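Local coordinates for uncharacterized protein (Streptococcus pneumoniae, PDB 3LFT) that binds L-tryptophan and probably serves as the substrate-binding component of an ABC transporter, at residues D64-I69 against K82-I87; N109-S114 against A257-N262; N132-G137 against K186-W191; I136-S141 against L163-F168. All blocks are in the same frame, centred on the assembly; numbering follows the deposited sequence. Where two conformers were deposited one is given.

Contact 1. Residues D64-I69 against K82-I87; sequences DLVVGI and KDLPVI
V66 is tied by both polar atoms of its backbone to the segment 82-87, at P85 just before strand 86-89 and at I87 within it. V66 N donates to P85 O at 2.9 Å with an N-H...O angle of 169°, and V66 O accepts from I87 N at 2.8 Å. G68 N continues the ladder by donating to I87 O at 2.9 Å, the alternation expected when V66 pairs with V86 and V67 with I87 in parallel. These four paired residues are buried, and V66 CG2 meets V86 CG2 at 3.8 Å on their shared face. D64, L84 and P85 make the partly exposed end, where no bond of the ladder continues past P85 O. Side chains still meet there: V66 CG1, anti to the carbonyl carbon (chi1 -67°), reaches L84 CD2 at 3.9 Å, the two side chains crossing at about a right angle, and L84 CD1 touches D64 O at 3.4 Å while the D64 carboxylate turns away to K4 N. Helix 236-251 covers L65, V67 and P85. Strands 65-69 and 86-89, parallel and joined through helix 71-80, form a beta-alpha-beta unit, the building block of the parallel sheets in periplasmic-binding-protein lobes.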
loop_
_atom_site.group_PDB
_atom_site.type_symbol
_atom_site.label_atom_id
_atom_site.label_comp_id
_atom_site.label_asym_id
_atom_site.label_seq_id
_atom_site.Cartn_x
_atom_site.Cartn_y
_atom_site.Cartn_z
ATOM N N ASP A 64 -3.192 15.222 -20.086
ATOM C CA ASP A 64 -1.957 15.966 -19.810
ATOM C C ASP A 64 -0.960 15.107 -19.037
ATOM O O ASP A 64 0.253 15.314 -19.111
ATOM C CB ASP A 64 -2.248 17.193 -18.952
ATOM C CG ASP A 64 -3.115 18.206 -19.643
ATOM O OD1 ASP A 64 -2.967 18.406 -20.863
ATOM O OD2 ASP A 64 -3.917 18.834 -18.928
ATOM N N LEU A 65 -1.489 14.198 -18.218
ATOM C CA LEU A 65 -0.681 13.247 -17.444
ATOM C C LEU A 65 -1.596 12.121 -17.008
ATOM O O LEU A 65 -2.827 12.229 -17.110
ATOM C CB LEU A 65 0.005 13.901 -16.223
ATOM C CG LEU A 65 -0.863 14.612 -15.171
ATOM C CD1 LEU A 65 -1.571 13.634 -14.219
ATOM C CD2 LEU A 65 0.007 15.576 -14.372
ATOM N N VAL A 66 -0.997 11.032 -16.526
ATOM C CA VAL A 66 -1.754 9.932 -15.961
ATOM C C VAL A 66 -1.247 9.630 -14.553
ATOM O O VAL A 66 -0.093 9.946 -14.207
ATOM C CB VAL A 66 -1.700 8.668 -16.871
ATOM C CG1 VAL A 66 -2.429 8.916 -18.188
ATOM C CG2 VAL A 66 -0.267 8.280 -17.147
ATOM N N VAL A 67 -2.112 8.997 -13.766
ATOM C CA VAL A 67 -1.863 8.713 -12.354
ATOM C C VAL A 67 -2.126 7.247 -12.112
ATOM O O VAL A 67 -3.199 6.763 -12.480
ATOM C CB VAL A 67 -2.820 9.538 -11.440
ATOM C CG1 VAL A 67 -2.487 9.310 -9.962
ATOM C CG2 VAL A 67 -2.741 11.037 -11.775
ATOM N N GLY A 68 -1.167 6.548 -11.518
ATOM C CA GLY A 68 -1.352 5.142 -11.184
ATOM C C GLY A 68 -1.418 4.956 -9.687
ATOM O O GLY A 68 -0.447 5.238 -8.974
ATOM N N ILE A 69 -2.574 4.498 -9.211
ATOM C CA ILE A 69 -2.764 4.212 -7.778
ATOM C C ILE A 69 -2.418 2.754 -7.535
ATOM O O ILE A 69 -3.107 1.860 -8.037
ATOM C CB ILE A 69 -4.218 4.513 -7.290
ATOM C CG1 ILE A 69 -4.663 5.913 -7.731
ATOM C CG2 ILE A 69 -4.269 4.365 -5.758
ATOM C CD1 ILE A 69 -6.105 6.291 -7.314
ATOM N N LYS A 82 6.583 6.466 -22.430
ATOM C CA LYS A 82 7.872 6.949 -21.943
ATOM C C LYS A 82 7.932 8.477 -21.958
ATOM O O LYS A 82 8.901 9.070 -21.467
ATOM C CB LYS A 82 9.035 6.371 -22.765
ATOM C CG LYS A 82 9.022 4.844 -22.932
ATOM C CD LYS A 82 8.978 4.127 -21.587
ATOM C CE LYS A 82 9.077 2.607 -21.732
ATOM N NZ LYS A 82 8.831 1.933 -20.421
ATOM N N ASP A 83 6.903 9.118 -22.508
ATOM C CA ASP A 83 6.974 10.598 -22.664
ATOM C C ASP A 83 5.885 11.382 -21.936
ATOM O O ASP A 83 6.139 12.514 -21.518
ATOM C CB ASP A 83 7.186 11.078 -24.126
ATOM C CG ASP A 83 6.191 10.496 -25.099
ATOM O OD1 ASP A 83 5.136 9.992 -24.666
ATOM O OD2 ASP A 83 6.464 10.555 -26.319
ATOM N N LEU A 84 4.716 10.788 -21.715
ATOM C CA LEU A 84 3.652 11.456 -20.973
ATOM C C LEU A 84 3.956 11.343 -19.468
ATOM O O LEU A 84 4.318 10.265 -19.015
ATOM C CB LEU A 84 2.309 10.790 -21.295
ATOM C CG LEU A 84 1.072 11.461 -20.712
ATOM C CD1 LEU A 84 0.808 12.793 -21.388
ATOM C CD2 LEU A 84 -0.131 10.532 -20.838
ATOM N N PRO A 85 3.774 12.427 -18.682
ATOM C CA PRO A 85 4.018 12.266 -17.236
ATOM C C PRO A 85 3.136 11.209 -16.575
ATOM O O PRO A 85 1.916 11.154 -16.807
ATOM C CB PRO A 85 3.698 13.647 -16.669
ATOM C CG PRO A 85 3.940 14.596 -17.804
ATOM C CD PRO A 85 3.486 13.833 -19.031
ATOM N N VAL A 86 3.768 10.381 -15.750
ATOM C CA VAL A 86 3.109 9.356 -14.965
ATOM C C VAL A 86 3.354 9.676 -13.489
ATOM O O VAL A 86 4.494 9.784 -13.048
ATOM C CB VAL A 86 3.669 7.972 -15.293
ATOM C CG1 VAL A 86 3.047 6.897 -14.382
ATOM C CG2 VAL A 86 3.441 7.630 -16.781
ATOM N N ILE A 87 2.268 9.845 -12.745
ATOM C CA ILE A 87 2.373 10.167 -11.331
ATOM C C ILE A 87 2.019 8.935 -10.507
ATOM O O ILE A 87 0.908 8.401 -10.621
ATOM C CB ILE A 87 1.431 11.337 -10.945
ATOM C CG1 ILE A 87 1.603 12.544 -11.878
ATOM C CG2 ILE A 87 1.656 11.739 -9.488
ATOM C CD1 ILE A 87 3.025 13.086 -12.071
#

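Contact 2. Residues N109-S114 against A257-N262; sequences NVTGVS and ADTPVN
T111 reaches T259 with its whole side chain, the two crossing at about a right angle. T111 CB already lies 3.6 Å from T259 O. Beyond it, T111 OG1 extends anti to its own backbone N (chi1 -172°) and donates to T259 O at 2.7 Å. The hydroxyl comes from above the carbonyl plane, 45° out of it, so the bond is short without following a lone-pair direction. The other branch, T111 CG2, is left to apolar contact and meets T259 CB at 4.0 Å, while the T259 hydroxyl bonds instead to K255 O. Further along, the backbones take over: N262 N donates to G112 O at 2.9 Å, and S114 N to N262 O at 2.8 Å with an N-H...O angle of 167°. These two bonds flank the parallel pairing of V113 with N262, whose side chains lie side by side. V261 CG1 packs on S114 CB at 3.9 Å. N262 opens strand 262-264, which lies parallel to strand 110-115 as an outermost strand of the six-stranded sheet; the loop leading to it comes from helix 236-251. Chemically, a threonine hydroxyl ties down the irregular approach before regular amide pairing begins, and the proton of T111 OG1 is committed to a main-chain oxygen.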
loop_
_atom_site.group_PDB
_atom_site.type_symbol
_atom_site.label_atom_id
_atom_site.label_comp_id
_atom_site.label_asym_id
_atom_site.label_seq_id
_atom_site.Cartn_x
_atom_site.Cartn_y
_atom_site.Cartn_z
ATOM N N ASN A 109 9.931 9.865 -17.176
ATOM C CA ASN A 109 8.621 10.506 -17.148
ATOM C C ASN A 109 7.780 10.196 -15.902
ATOM O O ASN A 109 6.620 10.570 -15.829
ATOM C CB ASN A 109 7.839 10.165 -18.417
ATOM C CG ASN A 109 7.526 8.681 -18.545
ATOM O OD1 ASN A 109 8.389 7.822 -18.344
ATOM N ND2 ASN A 109 6.303 8.379 -18.968
ATOM N N VAL A 110 8.383 9.552 -14.900
ATOM C CA VAL A 110 7.660 9.092 -13.713
ATOM C C VAL A 110 8.147 9.794 -12.441
ATOM O O VAL A 110 9.335 9.843 -12.175
ATOM C CB VAL A 110 7.833 7.564 -13.510
ATOM C CG1 VAL A 110 7.011 7.089 -12.325
ATOM C CG2 VAL A 110 7.474 6.767 -14.780
ATOM N N THR A 111 7.224 10.311 -11.643
ATOM C CA THR A 111 7.537 10.764 -10.274
ATOM C C THR A 111 6.319 10.488 -9.410
ATOM O O THR A 111 5.360 9.893 -9.900
ATOM C CB THR A 111 7.979 12.244 -10.257
ATOM O OG1 THR A 111 8.431 12.545 -8.934
ATOM C CG2 THR A 111 6.862 13.181 -10.631
ATOM N N GLY A 112 6.354 10.901 -8.145
ATOM C CA GLY A 112 5.135 10.805 -7.317
ATOM C C GLY A 112 5.405 10.513 -5.866
ATOM O O GLY A 112 6.433 10.911 -5.328
ATOM N N VAL A 113 4.463 9.782 -5.257
ATOM C CA VAL A 113 4.409 9.574 -3.804
ATOM C C VAL A 113 4.605 8.101 -3.474
ATOM O O VAL A 113 3.994 7.229 -4.100
ATOM C CB VAL A 113 3.025 10.063 -3.271
ATOM C CG1 VAL A 113 2.815 9.612 -1.819
ATOM C CG2 VAL A 113 2.934 11.584 -3.386
ATOM N N SER A 114 5.450 7.864 -2.465
ATOM C CA SER A 114 5.831 6.514 -2.067
ATOM C C SER A 114 5.545 6.280 -0.593
ATOM O O SER A 114 5.898 7.132 0.245
ATOM C CB SER A 114 7.333 6.331 -2.322
ATOM O OG SER A 114 7.820 5.125 -1.745
ATOM N N ALA A 257 11.275 14.042 -14.466
ATOM C CA ALA A 257 12.643 13.530 -14.383
ATOM C C ALA A 257 13.464 14.168 -13.274
ATOM O O ALA A 257 14.404 13.554 -12.771
ATOM C CB ALA A 257 13.361 13.707 -15.718
ATOM N N ASP A 258 13.124 15.414 -12.939
ATOM C CA ASP A 258 13.842 16.204 -11.950
ATOM C C ASP A 258 12.992 16.499 -10.726
ATOM O O ASP A 258 13.368 17.362 -9.917
ATOM C CB ASP A 258 14.307 17.537 -12.568
ATOM C CG ASP A 258 15.295 18.302 -11.688
ATOM O OD1 ASP A 258 16.248 17.684 -11.153
ATOM O OD2 ASP A 258 15.154 19.546 -11.555
ATOM N N THR A 259 11.854 15.819 -10.583
ATOM C CA THR A 259 10.974 16.056 -9.430
ATOM C C THR A 259 11.168 14.956 -8.385
ATOM O O THR A 259 10.864 13.791 -8.650
ATOM C CB THR A 259 9.496 16.101 -9.880
ATOM O OG1 THR A 259 9.314 17.161 -10.825
ATOM C CG2 THR A 259 8.591 16.335 -8.695
ATOM N N PRO A 260 11.737 15.296 -7.218
ATOM C CA PRO A 260 11.974 14.253 -6.223
ATOM C C PRO A 260 10.712 13.490 -5.838
ATOM O O PRO A 260 9.614 14.035 -5.755
ATOM C CB PRO A 260 12.522 15.033 -5.017
ATOM C CG PRO A 260 13.147 16.226 -5.638
ATOM C CD PRO A 260 12.266 16.606 -6.785
ATOM N N VAL A 261 10.880 12.209 -5.594
ATOM C CA VAL A 261 9.815 11.389 -5.040
ATOM C C VAL A 261 9.540 11.848 -3.597
ATOM O O VAL A 261 10.479 12.173 -2.848
ATOM C CB VAL A 261 10.249 9.913 -5.058
ATOM C CG1 VAL A 261 9.200 9.019 -4.402
ATOM C CG2 VAL A 261 10.456 9.451 -6.513
ATOM N N ASN A 262 8.253 11.914 -3.249
ATOM C CA ASN A 262 7.836 12.222 -1.894
ATOM C C ASN A 262 7.620 10.903 -1.153
ATOM O O ASN A 262 6.648 10.199 -1.406
ATOM C CB ASN A 262 6.527 13.038 -1.959
ATOM C CG ASN A 262 6.022 13.442 -0.599
ATOM O OD1 ASN A 262 6.398 12.838 0.401
ATOM N ND2 ASN A 262 5.112 14.425 -0.545
#

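Contact 3. Residues N132-G137 against K186-W191; sequences NVKTIG and KVDAIW
D188 turns its carboxylate toward K134 and T135 because its CG stands anti to the carbonyl carbon, beside the backbone N (chi1 -59°). On the opposing segment I136 adopts a like torsion (chi1 -63°), which leaves CG2 facing W191. I136 lies in strand 135-141, and D188 immediately precedes its parallel neighbour, strand 189-192, in the four-stranded sheet of one lobe of the binding-protein fold. D188 OD2 accepts two amides, from K134 N at 2.9 Å and T135 N at 3.0 Å, which approach from opposite faces of the carboxylate plane. The first meets the anti side of the oxygen; the second comes from above the plane, 35° out of it. Two donors on one oxygen fix the rotation of the group and would probably favour its charged form. The main chain of D188 returns the link, as D188 N donates to T135 O at 2.8 Å. Regular pairing follows: G137 N bonds to A189 O at 2.8 Å, and W191 N bonds to G137 O. Side chains pack on both faces: V133 sets both methyls against A189 CB, and V187 lies on the G137 backbone, V187 CG1 3.7 Å from G137 CA. The indole of W191 leads away to stack on F154 and to bond with Q122, so its part in this contact is made nearer the backbone, where W191 CB packs 3.6 Å from I136 CG2.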
loop_
_atom_site.group_PDB
_atom_site.type_symbol
_atom_site.label_atom_id
_atom_site.label_comp_id
_atom_site.label_asym_id
_atom_site.label_seq_id
_atom_site.Cartn_x
_atom_site.Cartn_y
_atom_site.Cartn_z
ATOM N N ASN A 132 4.875 -13.512 23.261
ATOM C CA ASN A 132 4.952 -14.974 23.101
ATOM C C ASN A 132 5.125 -15.449 21.651
ATOM O O ASN A 132 5.371 -16.632 21.399
ATOM C CB ASN A 132 3.734 -15.657 23.751
ATOM C CG ASN A 132 3.964 -17.150 24.053
ATOM O OD1 ASN A 132 5.076 -17.586 24.376
ATOM N ND2 ASN A 132 2.887 -17.929 23.985
ATOM N N VAL A 133 5.000 -14.528 20.702
ATOM C CA VAL A 133 5.164 -14.851 19.284
ATOM C C VAL A 133 6.635 -15.096 18.946
ATOM O O VAL A 133 7.483 -14.235 19.186
ATOM C CB VAL A 133 4.586 -13.722 18.419
ATOM C CG1 VAL A 133 5.104 -13.783 16.971
ATOM C CG2 VAL A 133 3.068 -13.776 18.453
ATOM N N LYS A 134 6.925 -16.276 18.400
ATOM C CA LYS A 134 8.288 -16.667 18.027
ATOM C C LYS A 134 8.503 -16.737 16.511
ATOM O O LYS A 134 9.543 -16.323 15.984
ATOM C CB LYS A 134 8.633 -18.015 18.667
ATOM C CG LYS A 134 8.574 -18.000 20.192
ATOM C CD LYS A 134 8.730 -19.400 20.755
ATOM C CE LYS A 134 8.584 -19.413 22.263
ATOM N NZ LYS A 134 8.670 -20.802 22.773
ATOM N N THR A 135 7.499 -17.260 15.816
ATOM C CA THR A 135 7.553 -17.437 14.369
ATOM C C THR A 135 6.430 -16.638 13.717
ATOM O O THR A 135 5.275 -16.709 14.138
ATOM C CB THR A 135 7.456 -18.931 13.963
ATOM O OG1 THR A 135 8.429 -19.694 14.691
ATOM C CG2 THR A 135 7.681 -19.119 12.451
ATOM N N ILE A 136 6.789 -15.885 12.690
ATOM C CA ILE A 136 5.837 -15.091 11.929
ATOM C C ILE A 136 5.687 -15.664 10.526
ATOM O O ILE A 136 6.682 -15.987 9.880
ATOM C CB ILE A 136 6.350 -13.644 11.802
ATOM C CG1 ILE A 136 6.438 -13.003 13.187
ATOM C CG2 ILE A 136 5.441 -12.831 10.898
ATOM C CD1 ILE A 136 7.284 -11.760 13.247
ATOM N N GLY A 137 4.456 -15.768 10.046
ATOM C CA GLY A 137 4.213 -16.120 8.645
ATOM C C GLY A 137 3.925 -14.850 7.861
ATOM O O GLY A 137 2.988 -14.118 8.189
ATOM N N LYS A 186 1.750 -23.601 11.426
ATOM C CA LYS A 186 3.214 -23.476 11.372
ATOM C C LYS A 186 3.780 -22.239 12.071
ATOM O O LYS A 186 4.977 -22.193 12.398
ATOM C CB LYS A 186 3.689 -23.446 9.921
ATOM C CG LYS A 186 3.526 -24.775 9.180
ATOM C CD LYS A 186 3.811 -24.594 7.695
ATOM C CE LYS A 186 3.825 -25.919 6.949
ATOM N NZ LYS A 186 5.032 -26.719 7.317
ATOM N N VAL A 187 2.938 -21.228 12.268
ATOM C CA VAL A 187 3.414 -19.937 12.775
ATOM C C VAL A 187 2.566 -19.431 13.926
ATOM O O VAL A 187 1.431 -19.884 14.121
ATOM C CB VAL A 187 3.486 -18.852 11.662
ATOM C CG1 VAL A 187 4.300 -19.350 10.476
ATOM C CG2 VAL A 187 2.083 -18.416 11.213
ATOM N N ASP A 188 3.130 -18.481 14.675
ATOM C CA ASP A 188 2.446 -17.905 15.825
ATOM C C ASP A 188 1.647 -16.663 15.492
ATOM O O ASP A 188 0.747 -16.288 16.232
ATOM C CB ASP A 188 3.456 -17.563 16.914
ATOM C CG ASP A 188 4.240 -18.770 17.379
ATOM O OD1 ASP A 188 3.631 -19.855 17.525
ATOM O OD2 ASP A 188 5.463 -18.619 17.575
ATOM N N ALA A 189 1.998 -16.014 14.384
ATOM C CA ALA A 189 1.352 -14.775 13.985
ATOM C C ALA A 189 1.468 -14.640 12.489
ATOM O O ALA A 189 2.408 -15.180 11.888
ATOM C CB ALA A 189 2.023 -13.568 14.669
ATOM N N ILE A 190 0.507 -13.939 11.905
ATOM C CA ILE A 190 0.500 -13.646 10.468
ATOM C C ILE A 190 0.842 -12.181 10.296
ATOM O O ILE A 190 0.257 -11.343 10.975
ATOM C CB ILE A 190 -0.885 -13.934 9.835
ATOM C CG1 ILE A 190 -1.262 -15.414 9.976
ATOM C CG2 ILE A 190 -0.914 -13.495 8.353
ATOM C CD1 ILE A 190 -2.742 -15.673 9.744
ATOM N N TRP A 191 1.788 -11.884 9.412
ATOM C CA TRP A 191 2.121 -10.517 9.021
ATOM C C TRP A 191 1.851 -10.327 7.538
ATOM O O TRP A 191 2.139 -11.207 6.721
ATOM C CB TRP A 191 3.580 -10.196 9.357
ATOM C CG TRP A 191 4.077 -8.890 8.828
ATOM C CD1 TRP A 191 3.866 -7.654 9.361
ATOM C CD2 TRP A 191 4.857 -8.704 7.648
ATOM N NE1 TRP A 191 4.477 -6.690 8.570
ATOM C CE2 TRP A 191 5.112 -7.322 7.527
ATOM C CE3 TRP A 191 5.417 -9.583 6.708
ATOM C CZ2 TRP A 191 5.870 -6.789 6.472
ATOM C CZ3 TRP A 191 6.168 -9.045 5.647
ATOM C CH2 TRP A 191 6.397 -7.665 5.553
#

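Contact 4. Residues I136-S141 against L163-F168; sequences IGALYS and LTVETF
A beta-alpha-beta unit, made of strand 135-141, helix 145-160 and strand 164-170, brings A138 beside V165 and T167 on one face of the sheet and G137 beside F168 on the other. The two strands are parallel neighbours, their segment axes 4.6 Å apart at closest approach and inclined by 29°. The ladder is regular: I136 N donates to T164 O at 2.7 Å, E166 N to I136 O, A138 N to E166 O, and F168 N to A138 O at 2.8 Å. It weakens at the far end, where Y140 N lies 3.5 Å from F168 O. Side chains differ between the faces. On that of A138, I136 CD1 meets L163 CD1 at 3.6 Å, and A138 CB meets V165 CG1 at 3.9 Å. On that of G137, the F168 ring turns its edge to the backbone, with F168 CE2 4.0 Å from G137 CA. Y140, whose CG is held between the backbone N and the carbonyl carbon (chi1 68°), swings its ring toward T167 so that T167 CB lies at the ring edge. A water bonded to Y140 OH at 2.7 Å makes a weak further bond to T167 OG1. Helix 145-160 packs on Y140, V165 and T167, helix 176-183 lies against L139 and F168, and strand 189-192 borders strand 135-141 across from outermost strand 164-170.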
loop_
_atom_site.group_PDB
_atom_site.type_symbol
_atom_site.label_atom_id
_atom_site.label_comp_id
_atom_site.label_asym_id
_atom_site.label_seq_id
_atom_site.Cartn_x
_atom_site.Cartn_y
_atom_site.Cartn_z
ATOM N N ILE A 136 6.789 -15.885 12.690
ATOM C CA ILE A 136 5.837 -15.091 11.929
ATOM C C ILE A 136 5.687 -15.664 10.526
ATOM O O ILE A 136 6.682 -15.987 9.880
ATOM C CB ILE A 136 6.350 -13.644 11.802
ATOM C CG1 ILE A 136 6.438 -13.003 13.187
ATOM C CG2 ILE A 136 5.441 -12.831 10.898
ATOM C CD1 ILE A 136 7.284 -11.760 13.247
ATOM N N GLY A 137 4.456 -15.768 10.046
ATOM C CA GLY A 137 4.213 -16.120 8.645
ATOM C C GLY A 137 3.925 -14.850 7.861
ATOM O O GLY A 137 2.988 -14.118 8.189
ATOM N N ALA A 138 4.721 -14.588 6.830
ATOM C CA ALA A 138 4.527 -13.443 5.945
ATOM C C ALA A 138 3.622 -13.888 4.797
ATOM O O ALA A 138 4.028 -14.726 4.000
ATOM C CB ALA A 138 5.893 -12.945 5.409
ATOM N N LEU A 139 2.397 -13.363 4.746
ATOM C CA LEU A 139 1.428 -13.657 3.678
ATOM C C LEU A 139 1.414 -12.489 2.697
ATOM O O LEU A 139 1.146 -11.361 3.086
ATOM C CB LEU A 139 0.048 -13.857 4.299
ATOM C CG LEU A 139 -1.107 -14.078 3.320
ATOM C CD1 LEU A 139 -0.944 -15.405 2.591
ATOM C CD2 LEU A 139 -2.426 -14.030 4.058
ATOM N N TYR A 140 1.679 -12.765 1.428
ATOM C CA TYR A 140 1.825 -11.699 0.430
ATOM C C TYR A 140 1.748 -12.302 -0.948
ATOM O O TYR A 140 1.778 -13.534 -1.114
ATOM C CB TYR A 140 3.166 -10.984 0.590
ATOM C CG TYR A 140 4.407 -11.792 0.260
ATOM C CD1 TYR A 140 5.140 -11.520 -0.905
ATOM C CD2 TYR A 140 4.871 -12.799 1.111
ATOM C CE1 TYR A 140 6.293 -12.228 -1.212
ATOM C CE2 TYR A 140 6.023 -13.515 0.799
ATOM C CZ TYR A 140 6.735 -13.205 -0.351
ATOM O OH TYR A 140 7.886 -13.921 -0.652
ATOM N N SER A 141 1.681 -11.435 -1.950
ATOM C CA SER A 141 1.605 -11.928 -3.322
ATOM C C SER A 141 2.964 -11.964 -4.013
ATOM O O SER A 141 3.747 -11.009 -3.916
ATOM C CB SER A 141 0.625 -11.073 -4.093
ATOM O OG SER A 141 0.551 -11.574 -5.414
ATOM N N LEU A 163 13.132 -13.016 16.138
ATOM C CA LEU A 163 11.970 -13.683 15.567
ATOM C C LEU A 163 12.364 -14.438 14.303
ATOM O O LEU A 163 13.410 -14.171 13.714
ATOM C CB LEU A 163 10.894 -12.650 15.225
ATOM C CG LEU A 163 10.306 -11.893 16.414
ATOM C CD1 LEU A 163 9.516 -10.700 15.930
ATOM C CD2 LEU A 163 9.416 -12.812 17.245
ATOM N N THR A 164 11.534 -15.395 13.902
ATOM C CA THR A 164 11.729 -16.108 12.639
ATOM C C THR A 164 10.564 -15.792 11.707
ATOM O O THR A 164 9.414 -15.663 12.149
ATOM C CB THR A 164 11.837 -17.627 12.863
ATOM O OG1 THR A 164 12.973 -17.913 13.702
ATOM C CG2 THR A 164 12.011 -18.384 11.537
ATOM N N VAL A 165 10.875 -15.622 10.427
ATOM C CA VAL A 165 9.858 -15.327 9.418
ATOM C C VAL A 165 9.903 -16.434 8.373
ATOM O O VAL A 165 10.967 -16.741 7.811
ATOM C CB VAL A 165 10.076 -13.965 8.729
ATOM C CG1 VAL A 165 9.032 -13.733 7.644
ATOM C CG2 VAL A 165 10.055 -12.827 9.734
ATOM N N GLU A 166 8.749 -17.068 8.188
ATOM C CA GLU A 166 8.539 -18.033 7.113
ATOM C C GLU A 166 7.630 -17.375 6.090
ATOM O O GLU A 166 6.624 -16.743 6.450
ATOM C CB GLU A 166 7.887 -19.319 7.641
ATOM C CG GLU A 166 7.750 -20.448 6.605
ATOM C CD GLU A 166 7.496 -21.824 7.228
ATOM O OE1 GLU A 166 7.476 -22.814 6.465
ATOM O OE2 GLU A 166 7.322 -21.912 8.466
ATOM N N THR A 167 7.971 -17.520 4.814
ATOM C CA THR A 167 7.208 -16.860 3.745
ATOM C C THR A 167 6.129 -17.755 3.137
ATOM O O THR A 167 6.355 -18.956 2.932
ATOM C CB THR A 167 8.136 -16.303 2.659
ATOM O OG1 THR A 167 8.950 -17.361 2.138
ATOM C CG2 THR A 167 9.026 -15.224 3.250
ATOM N N PHE A 168 4.963 -17.166 2.887
ATOM C CA PHE A 168 3.821 -17.837 2.290
ATOM C C PHE A 168 3.289 -16.932 1.196
ATOM O O PHE A 168 2.334 -16.164 1.390
ATOM C CB PHE A 168 2.753 -18.168 3.336
ATOM C CG PHE A 168 3.225 -19.121 4.389
ATOM C CD1 PHE A 168 3.047 -20.500 4.229
ATOM C CD2 PHE A 168 3.879 -18.649 5.532
ATOM C CE1 PHE A 168 3.492 -21.385 5.205
ATOM C CE2 PHE A 168 4.334 -19.525 6.506
ATOM C CZ PHE A 168 4.139 -20.896 6.342
HETATM O O HOH W 1 8.153 -16.541 -1.134
#

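In the fold
Contacts 1 and 2 lie in the six-stranded sheet and contacts 3 and 4 in the four-stranded one, on opposite sides of the chain's centre; contacts 1 and 3 are about 40 Å apart between centres. Within each sheet the pairs touch. N109 of contact 2 bonds to L84 and V86 of contact 1, while contacts 3 and 4 share I136 and G137, strand 135-141 having partners along both edges. The first two are buried, the others partly buried. Contact 1 relies on backbone bonds and apolar side chains; contact 2 adds a hydroxyl and contact 3 a carboxylate at strand approaches, and contact 4 a water near an outermost strand.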